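Side-chain contacts in SusD/RagB family nutrient-binding outer membrane lipoprotein (PDB 4F7A), which probably binds mucin O-glycans at the outer membrane, as a SusD-like lipoprotein with a TPR-like helical core: residues L207-S212 with S221-A226; D160-A165 with K198-L203; R127-Y132 with E153-F158; T217-E222 with R347-K352; G232-E235 with N240-I243. One frame throughout, in Å; residues are numbered along the deposited sequence.

From the N terminus the first loop is closed by interaction 3, which pairs helix 111-132 with the start of helix 151-174. Interaction 2 follows in series, laying the next turns of helix 151-174 on helix 193-210. Interaction 1 then joins the end of helix 193-210 to helix 216-228. Interaction 4 begins on that same helix, shares S221 and E222 with interaction 1, and makes the longest closure, reaching the loop after helix 334-346. Interaction 5 lies wholly within that span and folds the chain leading to strand 241-243. Salt bridges link neighbours: R210 of interaction 1 reaches D130 of interaction 3, and K225 reaches D163 of interaction 2.

Interaction 1. Residues L207-S212 with S221-A226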
# COMPACT_ATOMS: atom_id res chain seq x y z
N LEU A 207 10.61 3.93 -0.86
CA LEU A 207 11.13 3.85 0.50
C LEU A 207 11.90 5.11 0.89
O LEU A 207 11.84 5.55 2.03
CB LEU A 207 12.01 2.63 0.65
CG LEU A 207 11.30 1.30 0.41
CD1 LEU A 207 12.25 0.14 0.64
CD2 LEU A 207 10.06 1.14 1.26
N ALA A 208 12.60 5.68 -0.09
CA ALA A 208 13.31 6.95 0.06
C ALA A 208 12.37 8.09 0.42
O ALA A 208 12.66 8.85 1.34
CB ALA A 208 14.10 7.26 -1.22
N MSE A 209 11.25 8.21 -0.28
CA MSE A 209 10.29 9.24 0.06
C MSE A 209 9.64 8.97 1.40
O MSE A 209 9.43 9.89 2.19
CB MSE A 209 9.26 9.46 -1.02
CG MSE A 209 9.81 10.03 -2.30
SE MSE A 209 10.84 11.65 -2.14
CE MSE A 209 12.59 10.87 -2.13
N ARG A 210 9.39 7.70 1.72
CA ARG A 210 8.85 7.36 3.02
C ARG A 210 9.69 7.94 4.17
O ARG A 210 9.15 8.42 5.15
CB ARG A 210 8.74 5.84 3.23
CG ARG A 210 7.95 5.49 4.53
CD ARG A 210 6.44 5.37 4.29
NE ARG A 210 6.17 4.10 3.65
CZ ARG A 210 5.61 3.93 2.45
NH1 ARG A 210 5.20 4.95 1.72
NH2 ARG A 210 5.46 2.70 1.97
N VAL A 211 11.02 7.86 4.06
CA VAL A 211 11.89 8.29 5.15
C VAL A 211 12.28 9.77 5.05
O VAL A 211 13.07 10.23 5.86
CB VAL A 211 13.18 7.43 5.28
CG1 VAL A 211 12.82 5.94 5.36
CG2 VAL A 211 14.14 7.69 4.14
N SER A 212 11.71 10.51 4.09
CA SER A 212 12.16 11.89 3.81
C SER A 212 11.92 12.90 4.93
O SER A 212 12.70 13.86 5.05
CB SER A 212 11.58 12.42 2.49
OG SER A 212 10.17 12.46 2.54
N SER A 221 20.19 10.24 -0.39
CA SER A 221 21.13 9.28 -0.96
C SER A 221 20.40 8.15 -1.68
O SER A 221 20.83 7.73 -2.77
CB SER A 221 22.10 8.71 0.10
OG SER A 221 21.40 8.19 1.21
N GLU A 222 19.30 7.67 -1.12
CA GLU A 222 18.56 6.56 -1.74
C GLU A 222 17.75 7.02 -2.96
O GLU A 222 17.72 6.31 -3.97
CB GLU A 222 17.67 5.83 -0.73
CG GLU A 222 18.48 5.17 0.41
CD GLU A 222 19.39 4.04 -0.10
OE1 GLU A 222 19.09 3.46 -1.15
OE2 GLU A 222 20.42 3.73 0.55
N ALA A 223 17.17 8.22 -2.90
CA ALA A 223 16.51 8.76 -4.11
C ALA A 223 17.52 8.95 -5.22
O ALA A 223 17.21 8.71 -6.40
CB ALA A 223 15.77 10.07 -3.83
N GLN A 224 18.75 9.36 -4.88
CA GLN A 224 19.76 9.56 -5.90
C GLN A 224 20.12 8.26 -6.60
O GLN A 224 20.22 8.22 -7.82
CB GLN A 224 21.01 10.20 -5.33
CG GLN A 224 22.14 10.34 -6.35
CD GLN A 224 23.22 11.23 -5.83
OE1 GLN A 224 23.73 11.02 -4.73
NE2 GLN A 224 23.58 12.25 -6.61
N LYS A 225 20.30 7.20 -5.81
CA LYS A 225 20.54 5.87 -6.33
C LYS A 225 19.39 5.36 -7.20
O LYS A 225 19.65 4.81 -8.29
CB LYS A 225 20.82 4.88 -5.19
CG LYS A 225 22.19 5.10 -4.52
CD LYS A 225 22.64 3.90 -3.64
CE LYS A 225 21.67 3.56 -2.58
NZ LYS A 225 22.16 2.56 -1.56
N ALA A 226 18.16 5.52 -6.72
CA ALA A 226 16.96 5.11 -7.44
C ALA A 226 16.85 5.75 -8.82
O ALA A 226 16.61 5.06 -9.81
CB ALA A 226 15.70 5.41 -6.62
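With chi1 at -67°, M209 sets CG beside its backbone N, and bends at chi2 (-53°) and chi3 (97°) then fold the selenomethionine chain back so that its end turns to A223. M209 CE lies 3.7 Å from A223 CB. A208 needs no such bending: its CB points toward the other helix and settles 3.6 Å from the backbone N of A223. A208 CB also meets E222 CB at 3.9 Å and A223 CB at 4.2 Å. Because the two facing residues are alanines, the backbones come close, with A208 CA only 5.6 Å from A223 CA. E222 contributes only the root of its chain; beyond CB it bends away, and its carboxylate serves charged partners. E222 OE2 is met by K225 NZ at 3.0 Å on the syn side, somewhat out of the carboxylate plane, while its OE1 pairs with R204. Behind the contact, M209 O accepts from both S212 N and S212 OG, the hydroxyl coming in the carbonyl plane at 2.7 Å, which ties down the turn where the helix ends. No hydrogen bond crosses between the segments. The contact is a buried join of helices 193-210 and 216-228, with helix 151-174 against L207 and E222, and helices 334-346 and 435-445 packed on M209.

Interaction 2. Residues D160-A165 with K198-L203; sequences DDLDKA and KFANSL
L162 meets A200 and L203 without any ring, amide or carboxylate in the interface; what flat surface there is belongs to peptide groups. L162 CD1 lies 4.0 Å from the carbonyl oxygen of A200. On the far side of the same helix, K198 O accepts from opposite faces of its carbonyl plane, from S202 N at 3.0 Å and from S202 OG at 2.8 Å, the hydroxyl tilted 31° from the plane. The contact itself is aliphatic. L162 points at helix 193-210, and with CG beside its own backbone N (chi1 -68°) and an extended chi2 it presents both methyls. L162 CD2 does most of the touching, 4.2 Å from A200 CB and 4.3 Å from L203 CD2, so a single branch bridges two residues one helical turn apart. These are ordinary van der Waals spacings, and no polar bond crosses. I119 of helix 111-132 and V166 flank A200, while L332 of strand 329-332 reaches L203. D163, turned off the interface, pairs with R204 and K225. The contact joins two helices that follow each other in the chain, their segments running roughly antiparallel, which is consistent with the helical hairpins of a TPR-like SusD homologue.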
# COMPACT_ATOMS: atom_id res chain seq x y z
N ASP A 160 19.87 -1.94 1.86
CA ASP A 160 20.99 -2.87 1.67
C ASP A 160 20.60 -4.06 0.76
O ASP A 160 21.34 -4.46 -0.14
CB ASP A 160 21.47 -3.43 3.01
CG ASP A 160 22.27 -2.42 3.84
OD1 ASP A 160 22.79 -1.43 3.29
OD2 ASP A 160 22.39 -2.63 5.07
N ASP A 161 19.43 -4.63 1.01
CA ASP A 161 18.96 -5.75 0.18
C ASP A 161 18.68 -5.33 -1.26
O ASP A 161 18.97 -6.07 -2.20
CB ASP A 161 17.71 -6.41 0.78
CG ASP A 161 18.02 -7.36 1.93
OD1 ASP A 161 19.18 -7.81 2.04
OD2 ASP A 161 17.09 -7.66 2.70
N LEU A 162 18.13 -4.14 -1.45
CA LEU A 162 17.94 -3.65 -2.79
C LEU A 162 19.27 -3.40 -3.48
O LEU A 162 19.39 -3.64 -4.68
CB LEU A 162 17.04 -2.40 -2.80
CG LEU A 162 15.59 -2.65 -2.42
CD1 LEU A 162 14.80 -1.29 -2.42
CD2 LEU A 162 14.89 -3.68 -3.30
N ASP A 163 20.29 -2.96 -2.74
CA ASP A 163 21.63 -2.80 -3.34
C ASP A 163 22.16 -4.16 -3.80
O ASP A 163 22.71 -4.29 -4.90
CB ASP A 163 22.64 -2.22 -2.34
CG ASP A 163 22.37 -0.75 -2.00
OD1 ASP A 163 21.68 -0.06 -2.77
OD2 ASP A 163 22.88 -0.30 -0.96
N LYS A 164 22.03 -5.16 -2.93
CA LYS A 164 22.51 -6.50 -3.27
C LYS A 164 21.76 -7.04 -4.49
O LYS A 164 22.35 -7.63 -5.40
CB LYS A 164 22.34 -7.45 -2.09
CG LYS A 164 23.33 -7.24 -0.97
CD LYS A 164 22.93 -8.03 0.26
CE LYS A 164 24.02 -7.97 1.30
NZ LYS A 164 23.55 -8.70 2.50
N ALA A 165 20.45 -6.79 -4.51
CA ALA A 165 19.61 -7.24 -5.62
C ALA A 165 20.02 -6.64 -6.95
O ALA A 165 20.16 -7.38 -7.92
CB ALA A 165 18.12 -6.93 -5.35
N LYS A 198 14.44 -2.37 -12.59
CA LYS A 198 13.51 -1.22 -12.62
C LYS A 198 12.48 -1.24 -11.49
O LYS A 198 12.20 -0.20 -10.87
CB LYS A 198 12.85 -1.16 -14.00
CG LYS A 198 12.06 0.09 -14.28
CD LYS A 198 11.38 0.04 -15.64
CE LYS A 198 12.34 -0.14 -16.78
NZ LYS A 198 11.69 0.26 -18.09
N PHE A 199 11.95 -2.42 -11.19
CA PHE A 199 11.12 -2.66 -10.01
C PHE A 199 11.90 -2.25 -8.73
O PHE A 199 11.42 -1.42 -7.95
CB PHE A 199 10.71 -4.16 -10.02
CG PHE A 199 9.87 -4.64 -8.84
CD1 PHE A 199 9.39 -3.79 -7.86
CD2 PHE A 199 9.55 -5.98 -8.76
CE1 PHE A 199 8.63 -4.29 -6.81
CE2 PHE A 199 8.78 -6.49 -7.72
CZ PHE A 199 8.33 -5.65 -6.74
N ALA A 200 13.11 -2.78 -8.55
CA ALA A 200 13.94 -2.42 -7.38
C ALA A 200 14.19 -0.91 -7.28
O ALA A 200 14.14 -0.34 -6.20
CB ALA A 200 15.29 -3.16 -7.44
N ASN A 201 14.47 -0.27 -8.40
CA ASN A 201 14.74 1.17 -8.41
C ASN A 201 13.51 1.96 -7.98
O ASN A 201 13.61 2.91 -7.20
CB ASN A 201 15.21 1.67 -9.78
CG ASN A 201 16.55 1.10 -10.21
OD1 ASN A 201 17.38 0.73 -9.38
ND2 ASN A 201 16.79 1.08 -11.54
N SER A 202 12.34 1.57 -8.48
CA SER A 202 11.09 2.24 -8.16
C SER A 202 10.71 2.03 -6.71
O SER A 202 10.28 2.94 -6.04
CB SER A 202 9.97 1.75 -9.08
OG SER A 202 10.36 1.91 -10.43
N LEU A 203 10.86 0.79 -6.24
CA LEU A 203 10.61 0.47 -4.83
C LEU A 203 11.57 1.28 -3.92
O LEU A 203 11.16 1.84 -2.89
CB LEU A 203 10.72 -1.05 -4.62
CG LEU A 203 10.50 -1.58 -3.20
CD1 LEU A 203 9.16 -1.13 -2.57
CD2 LEU A 203 10.66 -3.12 -3.21

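Interaction 3. Residues R127-Y132 with E153-F158; sequences RITDTY and EAYKAF
D130 OD1 is gripped by two donors, the hydroxyl of Y155 across the contact and W504 NE1 from a loop. The first bond is short, Y155 OH to D130 OD1 at 2.5 Å, and uses the syn lone pair, on the side of the other oxygen. Carboxylate and phenol ring lie nearly coplanar, 25° apart, although the two side chains cross at about a right angle, and OD1 sits at the edge of the ring. The second oxygen, OD2, forms a salt bridge with R210, whose NE also makes a weak hydrogen bond to the phenol oxygen. Beside this polar end T129 supplies the apolar part. Its OG1 lies opposite the backbone N (chi1 -179°) and bonds to G133 O, which leaves CG2 to face the aromatic pair. T129 CG2 stands 3.7 Å from Y155 CE1 and 3.7 Å from F158 CE2, meeting the F158 ring at its edge. F158 in turn sets CD2 over the centre of the Y155 ring, 4.2 Å above its plane. The axes of segments 127-132 and 153-158 run almost antiparallel (164°), 10.9 Å apart at closest approach, a gap spanned by the aromatic side chains. A phenylalanine at Y155 could keep the ring beside T129 but would probably leave buried D130 OD1 short of its hydroxyl donor. With R210 on one oxygen and two neutral donors on the other, the aspartate is likely to stay ionised, its negative charge probably balanced by R210 and stabilised by the two neutral donors.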
# COMPACT_ATOMS: atom_id res chain seq x y z
N ARG A 127 5.80 -3.59 3.75
CA ARG A 127 4.37 -3.51 4.07
C ARG A 127 4.05 -3.88 5.55
O ARG A 127 3.13 -3.32 6.14
CB ARG A 127 3.56 -4.41 3.13
CG ARG A 127 3.48 -3.88 1.71
CD ARG A 127 3.15 -4.98 0.69
NE ARG A 127 1.95 -5.78 0.97
CZ ARG A 127 0.70 -5.44 0.63
NH1 ARG A 127 0.41 -4.29 0.05
NH2 ARG A 127 -0.30 -6.29 0.89
N ILE A 128 4.85 -4.78 6.11
CA ILE A 128 4.68 -5.21 7.51
C ILE A 128 5.25 -4.18 8.50
O ILE A 128 4.58 -3.82 9.46
CB ILE A 128 5.31 -6.62 7.74
CG1 ILE A 128 4.71 -7.64 6.75
CG2 ILE A 128 5.15 -7.07 9.20
CD1 ILE A 128 3.16 -7.76 6.80
N THR A 129 6.47 -3.69 8.27
CA THR A 129 6.99 -2.65 9.15
C THR A 129 6.12 -1.42 9.05
O THR A 129 5.91 -0.75 10.05
CB THR A 129 8.49 -2.27 8.95
OG1 THR A 129 8.84 -1.24 9.90
CG2 THR A 129 8.75 -1.76 7.55
N ASP A 130 5.60 -1.11 7.87
CA ASP A 130 4.74 0.08 7.75
C ASP A 130 3.39 -0.07 8.50
O ASP A 130 2.72 0.93 8.80
CB ASP A 130 4.50 0.43 6.27
CG ASP A 130 5.73 0.97 5.57
OD1 ASP A 130 6.77 1.26 6.24
OD2 ASP A 130 5.67 1.08 4.33
N THR A 131 3.01 -1.32 8.80
CA THR A 131 1.83 -1.60 9.59
C THR A 131 2.10 -1.50 11.11
O THR A 131 1.36 -0.84 11.81
CB THR A 131 1.29 -3.00 9.23
OG1 THR A 131 0.95 -3.04 7.84
CG2 THR A 131 0.06 -3.35 10.07
N TYR A 132 3.18 -2.12 11.58
CA TYR A 132 3.41 -2.33 13.02
C TYR A 132 4.56 -1.53 13.60
O TYR A 132 4.60 -1.31 14.81
CB TYR A 132 3.69 -3.84 13.28
CG TYR A 132 2.58 -4.76 12.82
CD1 TYR A 132 1.41 -4.90 13.57
CD2 TYR A 132 2.68 -5.47 11.63
CE1 TYR A 132 0.36 -5.73 13.14
CE2 TYR A 132 1.64 -6.29 11.18
CZ TYR A 132 0.50 -6.44 11.96
OH TYR A 132 -0.53 -7.23 11.54
N GLU A 153 16.20 0.35 11.46
CA GLU A 153 17.09 -0.75 11.11
C GLU A 153 16.50 -1.59 9.98
O GLU A 153 17.26 -2.07 9.11
CB GLU A 153 17.37 -1.63 12.32
CG GLU A 153 18.33 -0.95 13.30
CD GLU A 153 18.28 -1.53 14.73
OE1 GLU A 153 17.44 -2.40 15.08
OE2 GLU A 153 19.10 -1.08 15.54
N ALA A 154 15.19 -1.82 10.02
CA ALA A 154 14.52 -2.57 8.93
C ALA A 154 14.66 -1.82 7.61
O ALA A 154 14.99 -2.42 6.59
CB ALA A 154 13.04 -2.83 9.26
N TYR A 155 14.38 -0.51 7.62
CA TYR A 155 14.56 0.32 6.40
C TYR A 155 15.99 0.27 5.86
O TYR A 155 16.22 0.09 4.66
CB TYR A 155 14.07 1.77 6.64
CG TYR A 155 12.62 1.90 6.17
CD1 TYR A 155 11.57 1.40 6.93
CD2 TYR A 155 12.31 2.48 4.96
CE1 TYR A 155 10.24 1.47 6.49
CE2 TYR A 155 10.98 2.59 4.52
CZ TYR A 155 9.96 2.06 5.28
OH TYR A 155 8.66 2.15 4.81
N LYS A 156 16.96 0.40 6.75
CA LYS A 156 18.34 0.32 6.32
C LYS A 156 18.61 -1.07 5.72
O LYS A 156 19.29 -1.18 4.71
CB LYS A 156 19.29 0.66 7.47
CG LYS A 156 19.27 2.18 7.76
CD LYS A 156 20.24 2.63 8.85
CE LYS A 156 20.14 4.16 9.03
NZ LYS A 156 21.03 4.66 10.12
N ALA A 157 18.09 -2.12 6.33
CA ALA A 157 18.28 -3.46 5.76
C ALA A 157 17.59 -3.57 4.38
O ALA A 157 18.13 -4.19 3.45
CB ALA A 157 17.78 -4.55 6.72
N PHE A 158 16.42 -2.94 4.22
CA PHE A 158 15.75 -2.94 2.91
C PHE A 158 16.63 -2.30 1.84
O PHE A 158 16.79 -2.85 0.74
CB PHE A 158 14.43 -2.19 2.91
CG PHE A 158 13.40 -2.71 3.83
CD1 PHE A 158 13.35 -4.04 4.21
CD2 PHE A 158 12.40 -1.86 4.29
CE1 PHE A 158 12.36 -4.49 5.06
CE2 PHE A 158 11.43 -2.31 5.11
CZ PHE A 158 11.41 -3.64 5.50

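Interaction 4. Residues T217-E222 with R347-K352; sequences TLATSE and RGINPK
I349 carries the contact from the segment R347-K352, laying its aliphatic branches on A219 and T220. Ahead of it R347 turns elsewhere, to E343 and N213, and G348 leaves the helix with positive phi (73°) in a Schellman motif. Next, I349 points at helix 216-228 and turns CG2 to T220 and CD1 mainly to A219. I349 CG2 lies 3.3 Å from T220 OG1, a hydroxyl already bonded to K216 O, and 4.0 Å from T220 CG2. I349 CD1, at the end of an extended chain, reaches A219 CB at 4.2 Å. Backbones are joined through one water, which donates to I349 O at 2.6 Å and to T220 O at 2.7 Å. Cut back to an alanine, I349 would lose both branches, which is likely to open a gap over A219 and T220 and leave the water as the main link. N350 then faces away, and its OD1 accepts from K352 N at 2.8 Å, an Asx turn that bends the chain round P351. The amide end of N350 bonds to E354 and to R341 O. The segment thus lies between helices 334-346 and 356-371, with I349 set against the start of helix 216-228 and P351 touching L227 further along that helix.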
# COMPACT_ATOMS: atom_id res chain seq x y z
N THR A 217 18.83 12.98 4.92
CA THR A 217 20.11 12.53 4.39
C THR A 217 20.00 11.16 3.72
O THR A 217 20.49 10.99 2.63
CB THR A 217 21.19 12.47 5.49
OG1 THR A 217 21.38 13.79 5.99
CG2 THR A 217 22.51 11.94 4.94
N LEU A 218 19.33 10.22 4.37
CA LEU A 218 19.07 8.88 3.80
C LEU A 218 18.15 8.96 2.59
O LEU A 218 18.42 8.33 1.56
CB LEU A 218 18.39 7.98 4.84
CG LEU A 218 18.20 6.47 4.54
CD1 LEU A 218 19.52 5.79 4.10
CD2 LEU A 218 17.62 5.79 5.79
N ALA A 219 17.06 9.70 2.72
CA ALA A 219 16.14 9.89 1.59
C ALA A 219 16.88 10.41 0.37
O ALA A 219 16.63 9.98 -0.75
CB ALA A 219 14.99 10.87 1.98
N THR A 220 17.79 11.37 0.59
CA THR A 220 18.52 12.01 -0.50
C THR A 220 19.42 11.00 -1.19
O THR A 220 19.41 10.89 -2.42
CB THR A 220 19.32 13.23 -0.00
OG1 THR A 220 18.43 14.16 0.65
CG2 THR A 220 20.09 13.96 -1.16
N SER A 221 20.19 10.24 -0.39
CA SER A 221 21.13 9.28 -0.96
C SER A 221 20.40 8.15 -1.68
O SER A 221 20.83 7.73 -2.77
CB SER A 221 22.10 8.71 0.10
OG SER A 221 21.40 8.19 1.21
N GLU A 222 19.30 7.67 -1.12
CA GLU A 222 18.56 6.56 -1.74
C GLU A 222 17.75 7.02 -2.96
O GLU A 222 17.72 6.31 -3.97
CB GLU A 222 17.67 5.83 -0.73
CG GLU A 222 18.48 5.17 0.41
CD GLU A 222 19.39 4.04 -0.10
OE1 GLU A 222 19.09 3.46 -1.15
OE2 GLU A 222 20.42 3.73 0.55
N ARG A 347 11.09 18.46 -2.89
CA ARG A 347 12.05 18.46 -1.76
C ARG A 347 13.48 18.80 -2.16
O ARG A 347 14.37 18.88 -1.29
CB ARG A 347 12.02 17.08 -1.08
CG ARG A 347 10.75 16.80 -0.33
CD ARG A 347 10.73 15.40 0.23
NE ARG A 347 9.48 15.15 0.93
CZ ARG A 347 9.25 15.44 2.22
NH1 ARG A 347 10.20 15.95 3.00
NH2 ARG A 347 8.07 15.20 2.74
N GLY A 348 13.73 19.01 -3.45
CA GLY A 348 15.08 19.33 -3.94
C GLY A 348 16.04 18.14 -3.94
O GLY A 348 17.26 18.32 -3.88
N ILE A 349 15.51 16.92 -3.98
CA ILE A 349 16.35 15.75 -3.89
C ILE A 349 16.14 14.80 -5.07
O ILE A 349 16.44 13.61 -4.98
CB ILE A 349 16.19 15.03 -2.51
CG1 ILE A 349 14.76 14.53 -2.28
CG2 ILE A 349 16.61 15.98 -1.38
CD1 ILE A 349 14.55 13.90 -0.86
N ASN A 350 15.66 15.35 -6.19
CA ASN A 350 15.57 14.59 -7.43
C ASN A 350 16.81 14.91 -8.26
O ASN A 350 16.99 16.06 -8.64
CB ASN A 350 14.29 14.98 -8.19
CG ASN A 350 14.03 14.11 -9.38
OD1 ASN A 350 14.94 13.51 -9.94
ND2 ASN A 350 12.76 14.06 -9.80
N PRO A 351 17.64 13.91 -8.56
CA PRO A 351 18.85 14.21 -9.36
C PRO A 351 18.56 14.50 -10.82
O PRO A 351 19.45 14.96 -11.53
CB PRO A 351 19.68 12.93 -9.23
CG PRO A 351 18.62 11.83 -9.14
CD PRO A 351 17.53 12.47 -8.28
N LYS A 352 17.34 14.22 -11.30
CA LYS A 352 17.00 14.47 -12.70
C LYS A 352 16.59 15.92 -12.88
O LYS A 352 16.10 16.55 -11.95
CB LYS A 352 15.84 13.59 -13.13
CG LYS A 352 16.14 12.10 -13.09
CD LYS A 352 14.95 11.29 -13.56
CE LYS A 352 15.31 9.83 -13.78
NZ LYS A 352 16.14 9.62 -15.00
O HOH W 1 18.85 12.71 -4.39

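Interaction 5. Residues G232-E235 with N240-I243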
# COMPACT_ATOMS: atom_id res chain seq x y z
N GLY A 232 16.68 2.40 -14.96
CA GLY A 232 15.49 3.25 -14.99
C GLY A 232 14.49 2.91 -13.91
O GLY A 232 14.74 2.02 -13.10
N VAL A 233 13.38 3.65 -13.90
CA VAL A 233 12.26 3.40 -13.01
C VAL A 233 11.02 3.23 -13.89
O VAL A 233 11.05 3.52 -15.09
CB VAL A 233 12.05 4.54 -11.98
CG1 VAL A 233 13.25 4.65 -11.00
CG2 VAL A 233 11.80 5.90 -12.68
N ILE A 234 9.94 2.74 -13.29
CA ILE A 234 8.72 2.47 -14.04
C ILE A 234 8.07 3.78 -14.46
O ILE A 234 7.81 4.63 -13.62
CB ILE A 234 7.76 1.58 -13.22
CG1 ILE A 234 8.43 0.22 -12.93
CG2 ILE A 234 6.44 1.34 -14.01
CD1 ILE A 234 7.71 -0.60 -11.91
N GLU A 235 7.83 3.93 -15.77
CA GLU A 235 7.25 5.15 -16.34
C GLU A 235 5.97 4.92 -17.14
O GLU A 235 5.20 5.86 -17.32
CB GLU A 235 8.29 5.82 -17.26
CG GLU A 235 9.48 6.35 -16.46
CD GLU A 235 10.52 7.05 -17.31
OE1 GLU A 235 10.36 7.14 -18.53
OE2 GLU A 235 11.52 7.54 -16.74
N ASN A 240 3.52 -1.81 -14.91
CA ASN A 240 3.13 -1.75 -13.50
C ASN A 240 3.43 -3.12 -12.84
O ASN A 240 3.22 -4.16 -13.46
CB ASN A 240 1.62 -1.47 -13.38
CG ASN A 240 1.28 -0.02 -13.58
OD1 ASN A 240 2.17 0.82 -13.77
ND2 ASN A 240 -0.03 0.29 -13.58
N ILE A 241 3.93 -3.09 -11.62
CA ILE A 241 4.11 -4.32 -10.85
C ILE A 241 2.74 -4.73 -10.34
O ILE A 241 2.08 -3.97 -9.62
CB ILE A 241 5.08 -4.14 -9.67
CG1 ILE A 241 6.42 -3.52 -10.16
CG2 ILE A 241 5.30 -5.47 -8.92
CD1 ILE A 241 7.13 -4.25 -11.34
N GLN A 242 2.32 -5.94 -10.71
CA GLN A 242 1.00 -6.45 -10.38
C GLN A 242 1.05 -7.96 -10.44
O GLN A 242 1.71 -8.53 -11.29
CB GLN A 242 -0.04 -5.92 -11.34
CG GLN A 242 0.26 -6.10 -12.81
CD GLN A 242 -0.73 -5.36 -13.69
OE1 GLN A 242 -1.35 -4.41 -13.25
NE2 GLN A 242 -0.87 -5.79 -14.92
N ILE A 243 0.35 -8.59 -9.51
CA ILE A 243 0.43 -10.04 -9.33
C ILE A 243 -0.62 -10.80 -10.12
O ILE A 243 -1.82 -10.49 -10.03
CB ILE A 243 0.27 -10.43 -7.86
CG1 ILE A 243 1.35 -9.74 -7.00
CG2 ILE A 243 0.33 -12.00 -7.72
CD1 ILE A 243 2.83 -10.07 -7.35
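I234 and I241 make the tight part of this contact, their side chains crossing at about a right angle. I234 CD1 lies 3.6 Å from I241 CG1 and 3.7 Å from I241 CD1, so one methyl rests on the end of the longer branch of its partner. Both isoleucines set CG1 beside the backbone N; in I234 chi2 then runs extended (168°) and pushes CD1 out towards the strand, whereas in I241 it bends (-53°) and swings CD1 back to meet it. The other branch of I234 has a looser neighbour: its CG2 is 4.3 Å from N240 OD1, an oxygen whose hydrogen-bonding partner is the backbone N of A334. No hydrogen bond spans the two segments, and their nearest CA atoms, those of I234 and N240, stay 7.0 Å apart. The exposed side is that of E235, which leaves the contact altogether and pairs with R341. At the other end, G232 adopts a phi of 89°, where any side chain would press on the carbonyl oxygen of the preceding residue. Its own carbonyl takes N201 ND2, and I234 N bonds to S202 OG, which fastens the loop to helix 193-210. F199 and L332 cover I241, and L332 also touches I234. The arrangement is an isoleucine-isoleucine contact in the loop leading into a two-stranded antiparallel sheet, in which strand 241-243 pairs with strand 329-332 beside the helices of this largely helical fold.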